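Local coordinates for protein serine protease inhibitor 2 (Anopheles gambiae, PDB 3PZF) that inhibits CLIP-domain serine proteases that trigger phenoloxidase activation, and so restrains melanization in mosquito hemolymph, at residues N107-F112 with N152-E157; A232-L237 with W274-N279; L237-N242 with L344-Y349. All blocks are in the same frame, centred on the assembly; numbering follows the deposited sequence.

Contact 1. Residues N107-F112 with N152-E157; sequences NIATNF and NNWVSE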
ATOM      1  N   ASN A 107       4.286   1.776 -10.369  1.00 24.98           N
ATOM      2  CA  ASN A 107       3.335   2.810 -10.807  1.00 26.15           C
ATOM      3  C   ASN A 107       2.195   2.957  -9.812  1.00 29.81           C
ATOM      4  O   ASN A 107       1.570   1.966  -9.424  1.00 26.48           O
ATOM      5  CB  ASN A 107       2.793   2.519 -12.212  1.00 27.93           C
ATOM      6  CG  ASN A 107       2.005   3.690 -12.787  1.00 35.15           C
ATOM      7  OD1 ASN A 107       2.424   4.847 -12.675  1.00 33.36           O
ATOM      8  ND2 ASN A 107       0.858   3.400 -13.393  1.00 31.29           N
ATOM      9  N   ILE A 108       1.953   4.196  -9.381  1.00 27.67           N
ATOM     10  CA  ILE A 108       0.785   4.523  -8.577  1.00 23.18           C
ATOM     11  C   ILE A 108      -0.186   5.312  -9.463  1.00 29.09           C
ATOM     12  O   ILE A 108       0.189   6.323 -10.068  1.00 30.64           O
ATOM     13  CB  ILE A 108       1.195   5.363  -7.363  1.00 19.29           C
ATOM     14  CG1 ILE A 108       2.082   4.534  -6.419  1.00 20.60           C
ATOM     15  CG2 ILE A 108      -0.022   5.897  -6.605  1.00 26.37           C
ATOM     16  CD1 ILE A 108       2.831   5.463  -5.413  1.00 21.77           C
ATOM     17  N   ALA A 109      -1.418   4.835  -9.585  1.00 25.73           N
ATOM     18  CA  ALA A 109      -2.375   5.469 -10.490  1.00 27.97           C
ATOM     19  C   ALA A 109      -3.637   5.833  -9.733  1.00 23.99           C
ATOM     20  O   ALA A 109      -4.171   5.023  -8.966  1.00 22.77           O
ATOM     21  CB  ALA A 109      -2.693   4.567 -11.663  1.00 35.36           C
ATOM     22  N   THR A 110      -4.127   7.049  -9.971  1.00 22.52           N
ATOM     23  CA  THR A 110      -5.252   7.562  -9.210  1.00 19.87           C
ATOM     24  C   THR A 110      -6.141   8.366 -10.154  1.00 28.98           C
ATOM     25  O   THR A 110      -5.646   9.191 -10.925  1.00 29.22           O
ATOM     26  CB  THR A 110      -4.759   8.508  -8.058  1.00 22.16           C
ATOM     27  OG1 THR A 110      -3.843   7.826  -7.203  1.00 23.16           O
ATOM     28  CG2 THR A 110      -5.939   9.040  -7.218  1.00 26.07           C
ATOM     29  N   ASN A 111      -7.449   8.122 -10.092  1.00 24.40           N
ATOM     30  CA  ASN A 111      -8.417   8.789 -10.965  0.50 26.42           C
ATOM     31  C   ASN A 111      -9.714   9.085 -10.213  1.00 26.70           C
ATOM     32  O   ASN A 111     -10.265   8.193  -9.569  1.00 29.61           O
ATOM     33  CB  ASN A 111      -8.746   7.869 -12.161  0.50 27.86           C
ATOM     34  CG  ASN A 111      -9.298   8.617 -13.372  0.50 35.61           C
ATOM     35  OD1 ASN A 111      -9.950   9.659 -13.249  0.50 36.67           O
ATOM     36  ND2 ASN A 111      -9.064   8.054 -14.560  0.50 30.93           N
ATOM     37  N   PHE A 112     -10.215  10.312 -10.320  1.00 25.15           N
ATOM     38  CA  PHE A 112     -11.607  10.592  -9.976  1.00 21.03           C
ATOM     39  C   PHE A 112     -12.459  10.335 -11.224  1.00 31.74           C
ATOM     40  O   PHE A 112     -12.199  10.909 -12.270  1.00 32.73           O
ATOM     41  CB  PHE A 112     -11.836  12.046  -9.617  1.00 22.49           C
ATOM     42  CG  PHE A 112     -11.202  12.496  -8.326  1.00 27.70           C
ATOM     43  CD1 PHE A 112     -11.957  12.587  -7.164  1.00 23.27           C
ATOM     44  CD2 PHE A 112      -9.883  12.931  -8.303  1.00 23.68           C
ATOM     45  CE1 PHE A 112     -11.369  13.049  -5.980  1.00 23.90           C
ATOM     46  CE2 PHE A 112      -9.317  13.420  -7.135  1.00 26.87           C
ATOM     47  CZ  PHE A 112     -10.067  13.484  -5.980  1.00 24.70           C
ATOM     48  N   ASN A 152     -12.632  -0.314 -15.156  1.00 36.76           N
ATOM     49  CA  ASN A 152     -11.851  -1.542 -15.141  1.00 35.70           C
ATOM     50  C   ASN A 152     -10.771  -1.556 -16.217  1.00 34.66           C
ATOM     51  O   ASN A 152      -9.653  -2.007 -15.965  1.00 35.51           O
ATOM     52  CB  ASN A 152     -12.768  -2.764 -15.213  1.00 41.10           C
ATOM     53  CG  ASN A 152     -13.596  -2.919 -13.953  1.00 40.01           C
ATOM     54  OD1 ASN A 152     -13.179  -2.487 -12.877  1.00 36.83           O
ATOM     55  ND2 ASN A 152     -14.759  -3.519 -14.074  1.00 43.59           N
ATOM     56  N   ASN A 153     -11.068  -1.006 -17.388  1.00 38.50           N
ATOM     57  CA  ASN A 153     -10.060  -0.931 -18.435  1.00 41.09           C
ATOM     58  C   ASN A 153      -8.947   0.039 -18.028  1.00 40.39           C
ATOM     59  O   ASN A 153      -7.795  -0.146 -18.387  1.00 37.65           O
ATOM     60  CB  ASN A 153     -10.688  -0.529 -19.775  1.00 48.05           C
ATOM     61  CG  ASN A 153     -11.613  -1.609 -20.335  1.00 70.22           C
ATOM     62  OD1 ASN A 153     -11.633  -2.747 -19.849  1.00 67.34           O
ATOM     63  ND2 ASN A 153     -12.377  -1.259 -21.367  1.00 69.23           N
ATOM     64  N   TRP A 154      -9.298   1.065 -17.258  1.00 35.51           N
ATOM     65  CA  TRP A 154      -8.319   2.019 -16.774  1.00 38.17           C
ATOM     66  C   TRP A 154      -7.388   1.323 -15.781  1.00 39.13           C
ATOM     67  O   TRP A 154      -6.169   1.530 -15.792  1.00 34.32           O
ATOM     68  CB  TRP A 154      -9.031   3.216 -16.132  1.00 33.56           C
ATOM     69  CG  TRP A 154      -8.112   4.222 -15.524  1.00 35.54           C
ATOM     70  CD1 TRP A 154      -7.548   5.310 -16.139  1.00 35.65           C
ATOM     71  CD2 TRP A 154      -7.653   4.238 -14.173  1.00 35.79           C
ATOM     72  NE1 TRP A 154      -6.747   5.992 -15.248  1.00 37.28           N
ATOM     73  CE2 TRP A 154      -6.803   5.361 -14.030  1.00 33.39           C
ATOM     74  CE3 TRP A 154      -7.877   3.415 -13.067  1.00 29.39           C
ATOM     75  CZ2 TRP A 154      -6.188   5.677 -12.832  1.00 31.87           C
ATOM     76  CZ3 TRP A 154      -7.267   3.736 -11.872  1.00 29.70           C
ATOM     77  CH2 TRP A 154      -6.426   4.850 -11.764  1.00 32.43           C
ATOM     78  N   VAL A 155      -7.959   0.478 -14.931  1.00 30.87           N
ATOM     79  CA  VAL A 155      -7.152  -0.272 -13.957  1.00 31.20           C
ATOM     80  C   VAL A 155      -6.139  -1.156 -14.692  1.00 31.10           C
ATOM     81  O   VAL A 155      -4.946  -1.172 -14.352  1.00 32.97           O
ATOM     82  CB  VAL A 155      -8.048  -1.115 -13.014  1.00 33.67           C
ATOM     83  CG1 VAL A 155      -7.238  -2.223 -12.305  1.00 31.34           C
ATOM     84  CG2 VAL A 155      -8.742  -0.203 -12.000  1.00 32.77           C
ATOM     85  N   SER A 156      -6.603  -1.877 -15.709  1.00 33.70           N
ATOM     86  CA  SER A 156      -5.728  -2.775 -16.469  1.00 39.81           C
ATOM     87  C   SER A 156      -4.598  -2.008 -17.154  1.00 41.21           C
ATOM     88  O   SER A 156      -3.433  -2.370 -17.065  1.00 39.67           O
ATOM     89  CB  SER A 156      -6.532  -3.529 -17.528  1.00 40.65           C
ATOM     90  OG  SER A 156      -5.699  -4.455 -18.206  1.00 46.04           O
ATOM     91  N   GLU A 157      -4.971  -0.947 -17.848  1.00 36.74           N
ATOM     92  CA  GLU A 157      -4.042  -0.119 -18.587  1.00 44.87           C
ATOM     93  C   GLU A 157      -2.939   0.460 -17.698  1.00 49.12           C
ATOM     94  O   GLU A 157      -1.805   0.612 -18.144  1.00 46.65           O
ATOM     95  CB  GLU A 157      -4.833   0.997 -19.288  1.00 63.05           C
ATOM     96  CG  GLU A 157      -4.041   2.234 -19.656  1.00 74.48           C
ATOM     97  CD  GLU A 157      -4.913   3.304 -20.292  1.00 87.38           C
ATOM     98  OE1 GLU A 157      -6.102   3.022 -20.563  1.00 87.73           O
ATOM     99  OE2 GLU A 157      -4.412   4.427 -20.517  1.00 91.97           O
TER
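Trp-154 carries the helix side of this contact alone: its indole reaches down to strand residues 109-111 and accounts for more than half of the 171 Å² buried between the segments. The helix and strand axes stay 9.8 Å apart and run nearly antiparallel, at 160°, a usual separation for a helix lying on a sheet, which here the indole fills. With CG anti to the backbone N (chi1 176°), the ring is carried away from its own helix, and the CH2 end of the six-membered ring comes down on the strand.

Two kinds of touching follow. At the rim, CH2 lies 3.7 Å from Ala-109 CB and 3.6 Å from Ala-109 C, while Thr-110 N meets the ring edge in its plane. Over one face, Asn-111 makes a CH-pi contact, its CB 3.8 Å from the centroid of the six-membered ring and 27° off the ring normal. The closest carbon pair of this contact is Asn-111 CB with Trp-154 CZ2, at 3.4 Å. Beyond CB, the orientation of the Asn-111 carboxamide is doubtful, so the evidence for this face rests on CB.

In serpin terms, strand 105-115 belongs to the large central beta-sheet A, flanked by strands 134-139 and 177-188, and helix 144-158 is helix F, which lies across one face of that sheet. The alternation of side chains along the strand bears this out. Ala-109 and Asn-111 face the helix, whereas Thr-110 points away, touching Leu-51 and Leu-54 of helix 45-58 and hydrogen-bonding through OG1 to Asn-181. Phe-113 adds an edge-to-face ring contact to Trp-154, and the imidazole of His-158, one helical turn further on, also meets the indole at an incline.

Contact 2. Residues A232-L237 with W274-N279; sequences AQILRL and WYMEEN
Where the serpin chain leaves helix 266-274 and enters strand 277-295, the connecting residue Met-276 packs on Ile-234 and the backbone after it in strand 232-238, part of the sheet B region. Met-276 provides 82 Å² of the 137 Å² buried, and its thioether end does the touching. SD lies 3.5 Å from Ile-234 CG2, the two side chains crossing at about a right angle. A bend in the methionine chain (chi3 75°) turns the terminal methyl inward, so that CE comes to 3.5 Å from Ile-234 O and 3.7 Å from Arg-236 N. Beyond that, CE reaches the aliphatic root of Arg-236, 4.1 Å from its CB. The rest of Arg-236 extends past the methionine to a salt bridge with Glu-381. Ile-234 also touches Ala-272 and Leu-273 of the preceding helix, which widens the apolar patch. The peptides beneath the methyl belong to a strand hydrogen-bonded to its neighbours, Ile-234 with Asp-225 and Arg-236 with Tyr-223. No hydrogen bond crosses between the segments, so between connection and strand the contact rests on shape and dispersion, including that of the polarisable sulfur.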
ATOM      1  N   ALA A 232       8.869 -10.713  17.667  1.00 26.25           N
ATOM      2  CA  ALA A 232       8.873 -11.126  16.264  1.00 21.03           C
ATOM      3  C   ALA A 232      10.247 -10.971  15.652  1.00 24.94           C
ATOM      4  O   ALA A 232      11.006 -10.071  16.040  1.00 25.19           O
ATOM      5  CB  ALA A 232       7.879 -10.235  15.463  1.00 19.37           C
ATOM      6  N   GLN A 233      10.548 -11.809  14.665  1.00 22.88           N
ATOM      7  CA  GLN A 233      11.753 -11.631  13.873  1.00 19.12           C
ATOM      8  C   GLN A 233      11.472 -10.654  12.776  1.00 20.83           C
ATOM      9  O   GLN A 233      10.358 -10.616  12.228  1.00 21.80           O
ATOM     10  CB  GLN A 233      12.201 -12.960  13.278  1.00 20.07           C
ATOM     11  CG  GLN A 233      12.836 -13.929  14.322  1.00 20.09           C
ATOM     12  CD  GLN A 233      12.957 -15.320  13.728  1.00 25.51           C
ATOM     13  OE1 GLN A 233      11.938 -15.957  13.423  1.00 24.19           O
ATOM     14  NE2 GLN A 233      14.200 -15.785  13.528  1.00 26.49           N
ATOM     15  N   ILE A 234      12.454  -9.816  12.471  1.00 20.26           N
ATOM     16  CA  ILE A 234      12.294  -8.918  11.347  1.00 19.25           C
ATOM     17  C   ILE A 234      13.425  -9.125  10.357  1.00 25.50           C
ATOM     18  O   ILE A 234      14.577  -9.245  10.751  1.00 22.78           O
ATOM     19  CB  ILE A 234      12.256  -7.453  11.834  1.00 23.95           C
ATOM     20  CG1 ILE A 234      11.166  -7.308  12.911  1.00 28.27           C
ATOM     21  CG2 ILE A 234      11.984  -6.551  10.676  1.00 22.58           C
ATOM     22  CD1 ILE A 234      11.040  -5.908  13.504  1.00 41.58           C
ATOM     23  N   LEU A 235      13.094  -9.132   9.071  1.00 18.88           N
ATOM     24  CA  LEU A 235      14.068  -9.396   8.000  1.00 18.43           C
ATOM     25  C   LEU A 235      13.900  -8.398   6.865  1.00 24.25           C
ATOM     26  O   LEU A 235      12.777  -8.053   6.508  1.00 23.17           O
ATOM     27  CB  LEU A 235      13.847 -10.825   7.447  1.00 19.70           C
ATOM     28  CG  LEU A 235      14.628 -11.199   6.183  1.00 20.67           C
ATOM     29  CD1 LEU A 235      16.113 -11.526   6.506  1.00 23.85           C
ATOM     30  CD2 LEU A 235      14.006 -12.423   5.491  1.00 21.68           C
ATOM     31  N   ARG A 236      15.011  -7.985   6.263  1.00 20.29           N
ATOM     32  CA  ARG A 236      14.982  -7.084   5.111  1.00 18.96           C
ATOM     33  C   ARG A 236      15.557  -7.778   3.885  1.00 24.21           C
ATOM     34  O   ARG A 236      16.713  -8.212   3.922  1.00 21.64           O
ATOM     35  CB  ARG A 236      15.845  -5.830   5.427  1.00 18.91           C
ATOM     36  CG  ARG A 236      16.076  -4.906   4.215  1.00 17.68           C
ATOM     37  CD  ARG A 236      17.082  -3.779   4.633  1.00 20.92           C
ATOM     38  NE  ARG A 236      17.444  -2.875   3.546  1.00 22.26           N
ATOM     39  CZ  ARG A 236      18.469  -3.054   2.728  1.00 25.71           C
ATOM     40  NH1 ARG A 236      19.252  -4.118   2.868  1.00 23.97           N
ATOM     41  NH2 ARG A 236      18.743  -2.141   1.796  1.00 26.72           N
ATOM     42  N   LEU A 237      14.767  -7.863   2.805  1.00 20.58           N
ATOM     43  CA  LEU A 237      15.259  -8.304   1.495  1.00 22.07           C
ATOM     44  C   LEU A 237      15.176  -7.134   0.523  1.00 22.36           C
ATOM     45  O   LEU A 237      14.072  -6.701   0.166  1.00 21.81           O
ATOM     46  CB  LEU A 237      14.411  -9.459   0.924  1.00 18.57           C
ATOM     47  CG  LEU A 237      14.363 -10.709   1.804  1.00 20.69           C
ATOM     48  CD1 LEU A 237      13.601 -11.833   1.016  1.00 19.29           C
ATOM     49  CD2 LEU A 237      15.776 -11.159   2.245  1.00 23.98           C
ATOM     50  N   TRP A 274      15.548  -0.153  13.860  1.00 25.53           N
ATOM     51  CA  TRP A 274      16.831   0.417  14.279  1.00 27.40           C
ATOM     52  C   TRP A 274      17.770  -0.647  14.784  1.00 28.76           C
ATOM     53  O   TRP A 274      18.979  -0.594  14.556  1.00 32.53           O
ATOM     54  CB  TRP A 274      16.578   1.461  15.384  1.00 25.16           C
ATOM     55  CG  TRP A 274      17.774   2.309  15.781  1.00 28.16           C
ATOM     56  CD1 TRP A 274      18.521   2.233  16.942  1.00 30.66           C
ATOM     57  CD2 TRP A 274      18.313   3.391  15.030  1.00 28.64           C
ATOM     58  NE1 TRP A 274      19.509   3.207  16.929  1.00 33.85           N
ATOM     59  CE2 TRP A 274      19.383   3.937  15.773  1.00 34.48           C
ATOM     60  CE3 TRP A 274      17.977   3.966  13.797  1.00 34.34           C
ATOM     61  CZ2 TRP A 274      20.145   5.007  15.305  1.00 42.26           C
ATOM     62  CZ3 TRP A 274      18.725   5.028  13.337  1.00 40.07           C
ATOM     63  CH2 TRP A 274      19.794   5.546  14.094  1.00 44.85           C
ATOM     64  N   TYR A 275      17.213  -1.631  15.481  1.00 25.27           N
ATOM     65  CA  TYR A 275      17.989  -2.737  16.036  1.00 26.19           C
ATOM     66  C   TYR A 275      18.492  -3.762  15.008  1.00 25.87           C
ATOM     67  O   TYR A 275      19.288  -4.640  15.334  1.00 29.22           O
ATOM     68  CB  TYR A 275      17.125  -3.485  17.039  1.00 26.97           C
ATOM     69  CG  TYR A 275      17.077  -2.872  18.414  1.00 27.06           C
ATOM     70  CD1 TYR A 275      17.372  -1.517  18.620  1.00 31.21           C
ATOM     71  CD2 TYR A 275      16.761  -3.638  19.514  1.00 40.03           C
ATOM     72  CE1 TYR A 275      17.322  -0.960  19.874  1.00 31.54           C
ATOM     73  CE2 TYR A 275      16.727  -3.090  20.780  1.00 45.66           C
ATOM     74  CZ  TYR A 275      17.015  -1.746  20.949  1.00 45.10           C
ATOM     75  OH  TYR A 275      16.966  -1.211  22.206  1.00 46.39           O
ATOM     76  N   MET A 276      18.025  -3.693  13.772  1.00 25.43           N
ATOM     77  CA  MET A 276      18.460  -4.677  12.791  1.00 25.17           C
ATOM     78  C   MET A 276      19.892  -4.421  12.373  1.00 31.96           C
ATOM     79  O   MET A 276      20.270  -3.295  12.161  1.00 31.69           O
ATOM     80  CB  MET A 276      17.541  -4.640  11.552  1.00 24.72           C
ATOM     81  CG  MET A 276      16.115  -4.997  11.898  1.00 28.06           C
ATOM     82  SD  MET A 276      14.977  -4.709  10.499  1.00 23.71           S
ATOM     83  CE  MET A 276      15.422  -6.133   9.455  1.00 22.39           C
ATOM     84  N   GLU A 277      20.685  -5.472  12.226  1.00 30.81           N
ATOM     85  CA  GLU A 277      22.000  -5.320  11.636  1.00 29.86           C
ATOM     86  C   GLU A 277      22.279  -6.491  10.706  1.00 30.58           C
ATOM     87  O   GLU A 277      21.593  -7.507  10.746  1.00 32.40           O
ATOM     88  CB  GLU A 277      23.081  -5.224  12.733  1.00 45.58           C
ATOM     89  CG  GLU A 277      23.095  -6.396  13.688  1.00 49.09           C
ATOM     90  CD  GLU A 277      24.087  -6.193  14.841  1.00 68.60           C
ATOM     91  OE1 GLU A 277      24.842  -5.191  14.812  1.00 63.49           O
ATOM     92  OE2 GLU A 277      24.101  -7.030  15.774  1.00 54.37           O
ATOM     93  N   GLU A 278      23.270  -6.336   9.839  1.00 30.60           N
ATOM     94  CA  GLU A 278      23.606  -7.406   8.900  1.00 29.89           C
ATOM     95  C   GLU A 278      24.066  -8.660   9.621  1.00 31.92           C
ATOM     96  O   GLU A 278      25.041  -8.648  10.399  1.00 32.79           O
ATOM     97  CB  GLU A 278      24.706  -6.968   7.936  1.00 43.72           C
ATOM     98  CG  GLU A 278      24.253  -6.054   6.829  1.00 58.00           C
ATOM     99  CD  GLU A 278      25.188  -6.106   5.637  1.00 72.12           C
ATOM    100  OE1 GLU A 278      26.026  -7.040   5.576  1.00 71.63           O
ATOM    101  OE2 GLU A 278      25.088  -5.216   4.765  1.00 70.36           O
ATOM    102  N   ASN A 279      23.385  -9.760   9.319  1.00 27.63           N
ATOM    103  CA  ASN A 279      23.684 -11.065   9.914  1.00 34.88           C
ATOM    104  C   ASN A 279      23.707 -12.135   8.808  1.00 33.84           C
ATOM    105  O   ASN A 279      23.099 -11.952   7.745  1.00 27.87           O
ATOM    106  CB  ASN A 279      22.566 -11.464  10.885  1.00 43.62           C
ATOM    107  CG  ASN A 279      22.669 -10.791  12.239  1.00 49.21           C
ATOM    108  OD1 ASN A 279      22.055  -9.734  12.493  1.00 43.96           O
ATOM    109  ND2 ASN A 279      23.394 -11.434  13.143  1.00 53.17           N
TER

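Contact 3. Residues L237-N242 with L344-Y349; sequences LPYRGN and LGSEAY
Tyr-239 and Ser-346 form the tight part of this contact, joined by one hydrogen bond in which Tyr-239 OH donates to Ser-346 OG over 2.8 Å. The serine oxygen lies near the plane of the phenol ring, at its edge, and is itself hydrogen-bonded to Thr-340 O, so the two bonds form a short relay from ring to backbone. Tyr-239 CG stands anti to its carbonyl carbon (chi1 -66°), which sends the ring across to the other segment. Trp-189 stacks on this ring and Phe-185 meets it edge-to-face, which would be expected to limit its freedom to tilt. Gly-345 comes up more loosely, its CA 4.5 Å from Tyr-239 CE1. Away from these residues the segments diverge: Asn-242 and Tyr-349 are exposed, Tyr-349 is poorly ordered, and neither touches the opposite segment. Glu-347 turns elsewhere, to a salt bridge with Arg-162. Residues 344-348 are the hinge required for binding the peptidase, and strand 345-346 pairs antiparallel with strand 177-188. That pairing is consistent with partial insertion of the reactive centre loop at the loop-entry end of beta-sheet A, the breach region of serpins.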
ATOM      1  N   LEU A 237      14.767  -7.863   2.805  1.00 20.58           N
ATOM      2  CA  LEU A 237      15.259  -8.304   1.495  1.00 22.07           C
ATOM      3  C   LEU A 237      15.176  -7.134   0.523  1.00 22.36           C
ATOM      4  O   LEU A 237      14.072  -6.701   0.166  1.00 21.81           O
ATOM      5  CB  LEU A 237      14.411  -9.459   0.924  1.00 18.57           C
ATOM      6  CG  LEU A 237      14.363 -10.709   1.804  1.00 20.69           C
ATOM      7  CD1 LEU A 237      13.601 -11.833   1.016  1.00 19.29           C
ATOM      8  CD2 LEU A 237      15.776 -11.159   2.245  1.00 23.98           C
ATOM      9  N   PRO A 238      16.328  -6.614   0.107  1.00 19.15           N
ATOM     10  CA  PRO A 238      16.383  -5.464  -0.798  1.00 22.23           C
ATOM     11  C   PRO A 238      16.073  -5.838  -2.244  1.00 23.41           C
ATOM     12  O   PRO A 238      16.367  -6.953  -2.658  1.00 23.56           O
ATOM     13  CB  PRO A 238      17.843  -5.024  -0.692  1.00 24.07           C
ATOM     14  CG  PRO A 238      18.584  -6.294  -0.337  1.00 27.23           C
ATOM     15  CD  PRO A 238      17.670  -6.981   0.607  1.00 27.32           C
ATOM     16  N   TYR A 239      15.495  -4.902  -2.996  1.00 21.80           N
ATOM     17  CA  TYR A 239      15.387  -5.039  -4.442  1.00 19.58           C
ATOM     18  C   TYR A 239      16.500  -4.262  -5.147  1.00 23.86           C
ATOM     19  O   TYR A 239      17.005  -3.281  -4.608  1.00 26.26           O
ATOM     20  CB  TYR A 239      14.041  -4.481  -4.927  1.00 19.52           C
ATOM     21  CG  TYR A 239      12.815  -5.238  -4.475  1.00 18.98           C
ATOM     22  CD1 TYR A 239      12.363  -6.360  -5.173  1.00 20.99           C
ATOM     23  CD2 TYR A 239      12.080  -4.802  -3.384  1.00 20.01           C
ATOM     24  CE1 TYR A 239      11.216  -7.035  -4.774  1.00 21.96           C
ATOM     25  CE2 TYR A 239      10.924  -5.468  -2.986  1.00 21.07           C
ATOM     26  CZ  TYR A 239      10.505  -6.582  -3.679  1.00 20.26           C
ATOM     27  OH  TYR A 239       9.359  -7.245  -3.284  1.00 22.24           O
ATOM     28  N   ARG A 240      16.849  -4.655  -6.371  1.00 25.38           N
ATOM     29  CA  ARG A 240      17.828  -3.904  -7.155  1.00 29.09           C
ATOM     30  C   ARG A 240      17.301  -2.502  -7.436  1.00 28.70           C
ATOM     31  O   ARG A 240      16.104  -2.311  -7.627  1.00 25.66           O
ATOM     32  CB  ARG A 240      18.125  -4.614  -8.476  1.00 29.96           C
ATOM     33  CG  ARG A 240      18.703  -6.014  -8.285  1.00 34.53           C
ATOM     34  CD  ARG A 240      19.303  -6.584  -9.549  1.00 39.14           C
ATOM     35  NE  ARG A 240      19.792  -7.936  -9.278  1.00 57.89           N
ATOM     36  CZ  ARG A 240      20.985  -8.220  -8.754  1.00 61.72           C
ATOM     37  NH1 ARG A 240      21.843  -7.244  -8.458  1.00 63.16           N
ATOM     38  NH2 ARG A 240      21.325  -9.488  -8.532  1.00 48.92           N
ATOM     39  N   GLY A 241      18.202  -1.529  -7.447  1.00 29.05           N
ATOM     40  CA  GLY A 241      17.827  -0.153  -7.718  1.00 28.57           C
ATOM     41  C   GLY A 241      18.249   0.828  -6.633  1.00 32.86           C
ATOM     42  O   GLY A 241      18.087   2.041  -6.798  1.00 36.56           O
ATOM     43  N   ASN A 242      18.777   0.300  -5.534  1.00 28.01           N
ATOM     44  CA  ASN A 242      19.179   1.093  -4.366  1.00 37.76           C
ATOM     45  C   ASN A 242      18.081   1.993  -3.855  1.00 37.54           C
ATOM     46  O   ASN A 242      18.340   3.138  -3.458  1.00 37.43           O
ATOM     47  CB  ASN A 242      20.409   1.950  -4.677  1.00 41.05           C
ATOM     48  CG  ASN A 242      21.651   1.120  -4.895  1.00 55.58           C
ATOM     49  OD1 ASN A 242      22.348   1.284  -5.895  1.00 61.29           O
ATOM     50  ND2 ASN A 242      21.927   0.203  -3.966  1.00 60.62           N
ATOM     51  N   LEU A 344      12.904 -14.815  -7.776  1.00 24.05           N
ATOM     52  CA  LEU A 344      13.623 -13.765  -8.472  1.00 29.34           C
ATOM     53  C   LEU A 344      13.207 -12.385  -8.011  1.00 23.88           C
ATOM     54  O   LEU A 344      13.951 -11.422  -8.226  1.00 23.39           O
ATOM     55  CB  LEU A 344      13.403 -13.867  -9.977  1.00 27.65           C
ATOM     56  CG  LEU A 344      13.807 -15.218 -10.569  1.00 33.41           C
ATOM     57  CD1 LEU A 344      13.679 -15.163 -12.082  1.00 41.65           C
ATOM     58  CD2 LEU A 344      15.234 -15.583 -10.142  1.00 30.80           C
ATOM     59  N   GLY A 345      12.027 -12.257  -7.409  1.00 24.45           N
ATOM     60  CA  GLY A 345      11.572 -10.941  -6.971  1.00 24.66           C
ATOM     61  C   GLY A 345      10.057 -10.817  -7.011  1.00 25.68           C
ATOM     62  O   GLY A 345       9.371 -11.724  -6.580  1.00 24.01           O
ATOM     63  N   SER A 346       9.543  -9.703  -7.527  1.00 23.57           N
ATOM     64  CA  SER A 346       8.102  -9.476  -7.590  1.00 23.80           C
ATOM     65  C   SER A 346       7.699  -9.187  -9.031  1.00 29.20           C
ATOM     66  O   SER A 346       8.220  -8.261  -9.649  1.00 23.00           O
ATOM     67  CB  SER A 346       7.715  -8.308  -6.681  1.00 27.96           C
ATOM     68  OG  SER A 346       7.975  -8.632  -5.327  1.00 27.71           O
ATOM     69  N   GLU A 347       6.792  -9.996  -9.565  1.00 27.19           N
ATOM     70  CA  GLU A 347       6.464  -9.971 -10.998  1.00 29.85           C
ATOM     71  C   GLU A 347       7.730 -10.166 -11.831  1.00 32.54           C
ATOM     72  O   GLU A 347       7.856  -9.588 -12.924  1.00 34.25           O
ATOM     73  CB  GLU A 347       5.804  -8.642 -11.422  1.00 37.35           C
ATOM     74  CG  GLU A 347       4.803  -8.052 -10.423  1.00 39.04           C
ATOM     75  CD  GLU A 347       3.583  -8.953 -10.211  1.00 41.77           C
ATOM     76  OE1 GLU A 347       2.785  -8.695  -9.272  1.00 32.37           O
ATOM     77  OE2 GLU A 347       3.425  -9.907 -10.996  1.00 48.02           O
ATOM     78  N   ALA A 348       8.666 -10.968 -11.311  1.00 25.69           N
ATOM     79  CA  ALA A 348       9.967 -11.182 -11.939  1.00 27.98           C
ATOM     80  C   ALA A 348      10.052 -12.597 -12.485  1.00 34.71           C
ATOM     81  O   ALA A 348       9.781 -13.553 -11.756  1.00 41.59           O
ATOM     82  CB  ALA A 348      11.098 -10.970 -10.882  1.00 26.55           C
ATOM     83  N   TYR A 349      10.424 -12.749 -13.751  1.00 38.24           N
ATOM     84  CA  TYR A 349      10.600 -14.097 -14.315  1.00 49.45           C
ATOM     85  C   TYR A 349      11.917 -14.230 -15.066  1.00 47.79           C
ATOM     86  O   TYR A 349      12.150 -15.220 -15.757  1.00 52.38           O
ATOM     87  CB  TYR A 349       9.456 -14.466 -15.264  1.00 61.56           C
ATOM     88  CG  TYR A 349       8.121 -13.897 -14.887  1.00 70.47           C
ATOM     89  CD1 TYR A 349       7.400 -14.401 -13.808  1.00 71.25           C
ATOM     90  CD2 TYR A 349       7.574 -12.851 -15.617  1.00 73.21           C
ATOM     91  CE1 TYR A 349       6.167 -13.864 -13.468  1.00 69.75           C
ATOM     92  CE2 TYR A 349       6.351 -12.316 -15.288  1.00 67.60           C
ATOM     93  CZ  TYR A 349       5.650 -12.823 -14.218  1.00 67.72           C
ATOM     94  OH  TYR A 349       4.428 -12.272 -13.907  1.00 78.49           O
TER

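In the fold
Contact 1 closes before the other two open along the chain, whereas contacts 2 and 3 alternate their segments and share Leu-237 on strand 232-238. Their centres lie 18 Å apart. Contact 1 is more remote, 23 Å from contact 3 and 35 Å from contact 2 between centres, the latter on the opposite side of the chain's centre. Strand 177-188 bridges the gap: it pairs with strand 105-115 of contact 1 and with hinge strand 345-346 of contact 3. In serpins, inhibition requires the reactive centre loop to insert into beta-sheet A, so contacts 1 and 3 sample the helix F face and the loop-entry end of the moving sheet, while contact 2 lies in the adjoining sheet B region.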